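Local structure of acetylxylan esterase / glucomannan deacetylase (Cellvibrio japonicus, 2W9X) at residues L66-F77 with V88-V99. The protein removes acetyl groups from plant cell wall polysaccharides, deacetylating xylan and, with a large preference, glucomannan. Sequence-based numbering, arbitrary orientation.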
loop_
_atom_site.group_PDB
_atom_site.type_symbol
_atom_site.label_atom_id
_atom_site.label_comp_id
_atom_site.label_asym_id
_atom_site.label_seq_id
_atom_site.Cartn_x
_atom_site.Cartn_y
_atom_site.Cartn_z
ATOM N N LEU B 66 -38.946 -23.871 11.644
ATOM C CA LEU B 66 -38.317 -23.351 10.430
ATOM C C LEU B 66 -38.088 -24.456 9.396
ATOM O O LEU B 66 -37.660 -25.561 9.731
ATOM C CB LEU B 66 -36.987 -22.653 10.768
ATOM C CG LEU B 66 -36.285 -21.773 9.728
ATOM C CD1 LEU B 66 -37.096 -20.508 9.407
ATOM C CD2 LEU B 66 -34.899 -21.409 10.215
ATOM N N THR B 67 -38.387 -24.147 8.141
ATOM C CA THR B 67 -38.074 -25.036 7.032
ATOM C C THR B 67 -37.271 -24.266 5.988
ATOM O O THR B 67 -37.568 -23.104 5.670
ATOM C CB THR B 67 -39.353 -25.636 6.391
ATOM O OG1 THR B 67 -40.004 -26.493 7.337
ATOM C CG2 THR B 67 -39.031 -26.452 5.138
ATOM N N LEU B 68 -36.242 -24.924 5.474
ATOM C CA LEU B 68 -35.478 -24.417 4.357
ATOM C C LEU B 68 -35.899 -25.191 3.116
ATOM O O LEU B 68 -35.852 -26.421 3.106
ATOM C CB LEU B 68 -33.981 -24.604 4.616
ATOM C CG LEU B 68 -33.185 -23.599 5.451
ATOM C CD1 LEU B 68 -33.595 -23.564 6.919
ATOM C CD2 LEU B 68 -31.714 -23.961 5.347
ATOM N N LYS B 69 -36.337 -24.470 2.085
ATOM C CA LYS B 69 -36.662 -25.084 0.806
ATOM C C LYS B 69 -35.450 -25.002 -0.103
ATOM O O LYS B 69 -34.969 -23.908 -0.414
ATOM C CB LYS B 69 -37.847 -24.383 0.140
ATOM C CG LYS B 69 -39.190 -24.579 0.811
ATOM C CD LYS B 69 -40.297 -24.031 -0.075
ATOM C CE LYS B 69 -40.846 -25.074 -1.062
ATOM N NZ LYS B 69 -41.896 -25.947 -0.454
ATOM N N PHE B 70 -34.974 -26.164 -0.534
ATOM C CA PHE B 70 -33.796 -26.262 -1.395
ATOM C C PHE B 70 -34.160 -26.724 -2.800
ATOM O O PHE B 70 -35.119 -27.469 -2.981
ATOM C CB PHE B 70 -32.823 -27.302 -0.835
ATOM C CG PHE B 70 -31.979 -26.822 0.307
ATOM C CD1 PHE B 70 -30.897 -25.963 0.085
ATOM C CD2 PHE B 70 -32.212 -27.292 1.599
ATOM C CE1 PHE B 70 -30.097 -25.550 1.145
ATOM C CE2 PHE B 70 -31.414 -26.885 2.666
ATOM C CZ PHE B 70 -30.357 -26.017 2.442
ATOM N N ASP B 71 -33.384 -26.281 -3.784
ATOM C CA ASP B 71 -33.268 -26.968 -5.072
ATOM C C ASP B 71 -31.794 -26.935 -5.456
ATOM O O ASP B 71 -31.367 -26.147 -6.315
ATOM C CB ASP B 71 -34.148 -26.337 -6.157
ATOM C CG ASP B 71 -34.262 -27.216 -7.413
ATOM O OD1 ASP B 71 -33.967 -28.428 -7.343
ATOM O OD2 ASP B 71 -34.649 -26.701 -8.480
ATOM N N ASP B 72 -31.011 -27.774 -4.777
ATOM C CA ASP B 72 -29.564 -27.752 -4.908
ATOM C C ASP B 72 -28.937 -29.122 -4.593
ATOM O O ASP B 72 -28.802 -29.505 -3.421
ATOM C CB ASP B 72 -28.990 -26.665 -3.987
ATOM C CG ASP B 72 -27.525 -26.351 -4.271
ATOM O OD1 ASP B 72 -26.794 -27.215 -4.799
ATOM O OD2 ASP B 72 -27.109 -25.216 -3.959
ATOM N N ASP B 73 -28.567 -29.853 -5.646
ATOM C CA ASP B 73 -27.811 -31.099 -5.493
ATOM C C ASP B 73 -26.336 -30.913 -5.877
ATOM O O ASP B 73 -25.640 -31.878 -6.191
ATOM C CB ASP B 73 -28.452 -32.234 -6.317
ATOM C CG ASP B 73 -28.289 -32.040 -7.826
ATOM O OD1 ASP B 73 -27.927 -30.926 -8.269
ATOM O OD2 ASP B 73 -28.533 -33.014 -8.577
ATOM N N GLN B 74 -25.872 -29.665 -5.852
ATOM C CA GLN B 74 -24.525 -29.330 -6.307
ATOM C C GLN B 74 -23.594 -28.947 -5.165
ATOM O O GLN B 74 -22.398 -29.142 -5.262
ATOM C CB GLN B 74 -24.580 -28.175 -7.318
ATOM C CG GLN B 74 -25.259 -28.524 -8.645
ATOM C CD GLN B 74 -24.507 -29.592 -9.399
ATOM O OE1 GLN B 74 -23.322 -29.449 -9.679
ATOM N NE2 GLN B 74 -25.189 -30.676 -9.727
ATOM N N ASN B 75 -24.155 -28.395 -4.093
ATOM C CA ASN B 75 -23.364 -27.837 -2.998
ATOM C C ASN B 75 -23.463 -28.573 -1.669
ATOM O O ASN B 75 -24.457 -29.233 -1.382
ATOM C CB ASN B 75 -23.765 -26.380 -2.769
ATOM C CG ASN B 75 -23.385 -25.495 -3.917
ATOM O OD1 ASN B 75 -24.251 -25.015 -4.670
ATOM N ND2 ASN B 75 -22.087 -25.285 -4.088
ATOM N N ILE B 76 -22.411 -28.442 -0.866
ATOM C CA ILE B 76 -22.493 -28.699 0.565
ATOM C C ILE B 76 -22.700 -27.333 1.221
ATOM O O ILE B 76 -22.116 -26.333 0.783
ATOM C CB ILE B 76 -21.212 -29.383 1.134
ATOM C CG1 ILE B 76 -20.799 -30.595 0.286
ATOM C CG2 ILE B 76 -21.419 -29.790 2.601
ATOM C CD1 ILE B 76 -19.447 -31.248 0.703
ATOM N N PHE B 77 -23.543 -27.302 2.254
ATOM C CA PHE B 77 -23.843 -26.088 3.001
ATOM C C PHE B 77 -23.568 -26.340 4.460
ATOM O O PHE B 77 -23.590 -27.480 4.913
ATOM C CB PHE B 77 -25.345 -25.733 2.916
ATOM C CG PHE B 77 -25.829 -25.395 1.541
ATOM C CD1 PHE B 77 -25.860 -24.070 1.109
ATOM C CD2 PHE B 77 -26.287 -26.394 0.688
ATOM C CE1 PHE B 77 -26.323 -23.743 -0.168
ATOM C CE2 PHE B 77 -26.758 -26.081 -0.583
ATOM C CZ PHE B 77 -26.777 -24.755 -1.012
ATOM N N VAL B 88 -23.959 -29.561 8.973
ATOM C CA VAL B 88 -23.678 -29.822 7.553
ATOM C C VAL B 88 -24.932 -30.272 6.783
ATOM O O VAL B 88 -25.641 -31.194 7.206
ATOM C CB VAL B 88 -22.545 -30.878 7.383
ATOM C CG1 VAL B 88 -22.336 -31.240 5.919
ATOM C CG2 VAL B 88 -21.247 -30.360 7.965
ATOM N N ILE B 89 -25.194 -29.610 5.654
ATOM C CA ILE B 89 -26.242 -30.027 4.722
ATOM C C ILE B 89 -25.615 -30.306 3.354
ATOM O O ILE B 89 -25.187 -29.393 2.643
ATOM C CB ILE B 89 -27.379 -28.994 4.635
ATOM C CG1 ILE B 89 -27.928 -28.690 6.036
ATOM C CG2 ILE B 89 -28.495 -29.507 3.738
ATOM C CD1 ILE B 89 -28.682 -27.370 6.130
ATOM N N ASN B 90 -25.570 -31.584 3.001
ATOM C CA ASN B 90 -24.791 -32.079 1.875
ATOM C C ASN B 90 -25.642 -32.412 0.648
ATOM O O ASN B 90 -26.355 -33.415 0.646
ATOM C CB ASN B 90 -24.004 -33.318 2.339
ATOM C CG ASN B 90 -22.996 -33.801 1.317
ATOM O OD1 ASN B 90 -23.301 -33.929 0.132
ATOM N ND2 ASN B 90 -21.784 -34.090 1.779
ATOM N N LYS B 91 -25.555 -31.587 -0.399
ATOM C CA LYS B 91 -26.367 -31.775 -1.613
ATOM C C LYS B 91 -27.820 -32.176 -1.296
ATOM O O LYS B 91 -28.267 -33.270 -1.669
ATOM C CB LYS B 91 -25.732 -32.809 -2.540
ATOM C CG LYS B 91 -24.374 -32.426 -3.047
ATOM C CD LYS B 91 -23.827 -33.495 -3.959
ATOM C CE LYS B 91 -22.581 -32.994 -4.641
ATOM N NZ LYS B 91 -22.081 -33.940 -5.661
ATOM N N PRO B 92 -28.566 -31.293 -0.603
ATOM C CA PRO B 92 -29.936 -31.607 -0.180
ATOM C C PRO B 92 -30.885 -31.943 -1.340
ATOM O O PRO B 92 -31.852 -32.678 -1.150
ATOM C CB PRO B 92 -30.387 -30.312 0.505
ATOM C CG PRO B 92 -29.499 -29.247 -0.083
ATOM C CD PRO B 92 -28.177 -29.932 -0.188
ATOM N N GLY B 93 -30.606 -31.398 -2.522
ATOM C CA GLY B 93 -31.434 -31.614 -3.705
ATOM C C GLY B 93 -32.696 -30.769 -3.698
ATOM O O GLY B 93 -32.710 -29.661 -3.161
ATOM N N LYS B 94 -33.755 -31.299 -4.306
ATOM C CA LYS B 94 -35.053 -30.640 -4.315
ATOM C C LYS B 94 -35.862 -31.161 -3.132
ATOM O O LYS B 94 -36.591 -32.142 -3.257
ATOM C CB LYS B 94 -35.781 -30.910 -5.637
ATOM C CG LYS B 94 -36.998 -30.033 -5.891
ATOM C CD LYS B 94 -37.421 -30.128 -7.347
ATOM C CE LYS B 94 -38.254 -28.927 -7.759
ATOM N NZ LYS B 94 -38.734 -29.056 -9.168
ATOM N N VAL B 95 -35.703 -30.512 -1.980
ATOM C CA VAL B 95 -36.352 -30.949 -0.739
ATOM C C VAL B 95 -36.739 -29.775 0.162
ATOM O O VAL B 95 -36.233 -28.650 0.009
ATOM C CB VAL B 95 -35.461 -31.926 0.105
ATOM C CG1 VAL B 95 -35.235 -33.255 -0.620
ATOM C CG2 VAL B 95 -34.131 -31.271 0.510
ATOM N N ASP B 96 -37.646 -30.063 1.095
ATOM C CA ASP B 96 -37.909 -29.192 2.230
ATOM C C ASP B 96 -37.144 -29.722 3.437
ATOM O O ASP B 96 -37.347 -30.860 3.871
ATOM C CB ASP B 96 -39.406 -29.110 2.524
ATOM C CG ASP B 96 -40.186 -28.485 1.387
ATOM O OD1 ASP B 96 -40.209 -29.072 0.279
ATOM O OD2 ASP B 96 -40.781 -27.406 1.605
ATOM N N TYR B 97 -36.260 -28.886 3.968
ATOM C CA TYR B 97 -35.355 -29.279 5.038
ATOM C C TYR B 97 -35.839 -28.760 6.399
ATOM O O TYR B 97 -35.859 -27.548 6.624
ATOM C CB TYR B 97 -33.929 -28.785 4.725
ATOM C CG TYR B 97 -32.915 -29.130 5.789
ATOM C CD1 TYR B 97 -32.745 -28.307 6.900
ATOM C CD2 TYR B 97 -32.126 -30.275 5.686
ATOM C CE1 TYR B 97 -31.831 -28.617 7.884
ATOM C CE2 TYR B 97 -31.204 -30.594 6.670
ATOM C CZ TYR B 97 -31.064 -29.755 7.767
ATOM O OH TYR B 97 -30.160 -30.038 8.762
ATOM N N PRO B 98 -36.217 -29.678 7.314
ATOM C CA PRO B 98 -36.668 -29.294 8.657
ATOM C C PRO B 98 -35.500 -29.106 9.633
ATOM O O PRO B 98 -34.581 -29.932 9.672
ATOM C CB PRO B 98 -37.564 -30.470 9.083
ATOM C CG PRO B 98 -37.360 -31.564 8.035
ATOM C CD PRO B 98 -36.244 -31.139 7.131
ATOM N N VAL B 99 -35.542 -28.032 10.416
ATOM C CA VAL B 99 -34.390 -27.625 11.226
ATOM C C VAL B 99 -34.262 -28.415 12.536
ATOM O O VAL B 99 -35.224 -29.015 13.013
ATOM C CB VAL B 99 -34.392 -26.089 11.492
ATOM C CG1 VAL B 99 -33.285 -25.696 12.464
ATOM C CG2 VAL B 99 -34.235 -25.324 10.186
HETATM O O HOH W 1 -24.656 -34.348 -7.429
#
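Apolar contact centres on Phe70, whose ring takes Pro92 over one face: Pro92 CG lies 3.6 Å from the centroid of the Phe70 ring and 16° off its normal, which meets the geometry of a CH-pi contact. Tyr97 approaches the same ring differently, placing CB at its edge, 3.8 Å from Phe70 CE2. Phe70 CE1 in turn lies over one face of the Phe77 ring, offset toward the rim, while Ile89 CD1 sits similarly over Tyr97. With CG anti to the backbone N (chi1 179°), the Tyr97 ring runs out past Phe70 toward Ile89. Leu111 of strand 108-113 touches both phenylalanines.

Backbone hydrogen bonds define two antiparallel pairings. In one, Leu68 and Tyr97 exchange bonds, Leu68 N to Tyr97 O measuring 2.9 Å, and the register holds as far as Asp72 with Gly93; in the other, Phe77 and Ile89 do the same, Ile89 N to Phe77 O being 2.8 Å at 173°. The register shifts by one residue between Asp72 and Ile76. Strands 67-72 and 95-98 belong to one antiparallel sheet of the N-terminal beta domain of this CE2 esterase, 76-81 and 87-93 to another, with the Phe70 cluster between them. Strand 95-98 is outermost in its sheet within this chain; strand 122-128 flanks 67-72 on the other side.

At the periphery, Lys69, bent at chi3 and chi4, curls back so that NZ reaches the syn lone pair of Asp96 OD2 at 2.8 Å, a salt bridge. The carboxylate of Asp72 is buried and satisfied: Gln74 N closes an Asx turn on OD1, Asn75 N extends it to an Asx motif, and OD2 is hydrogen-bonded to Tyr50 OH. Within this turn Asp73 O is passed by the extended Lys91 chain, CD 3.3 Å from Asp73 O, and one water joins that oxygen to Lys91 NZ.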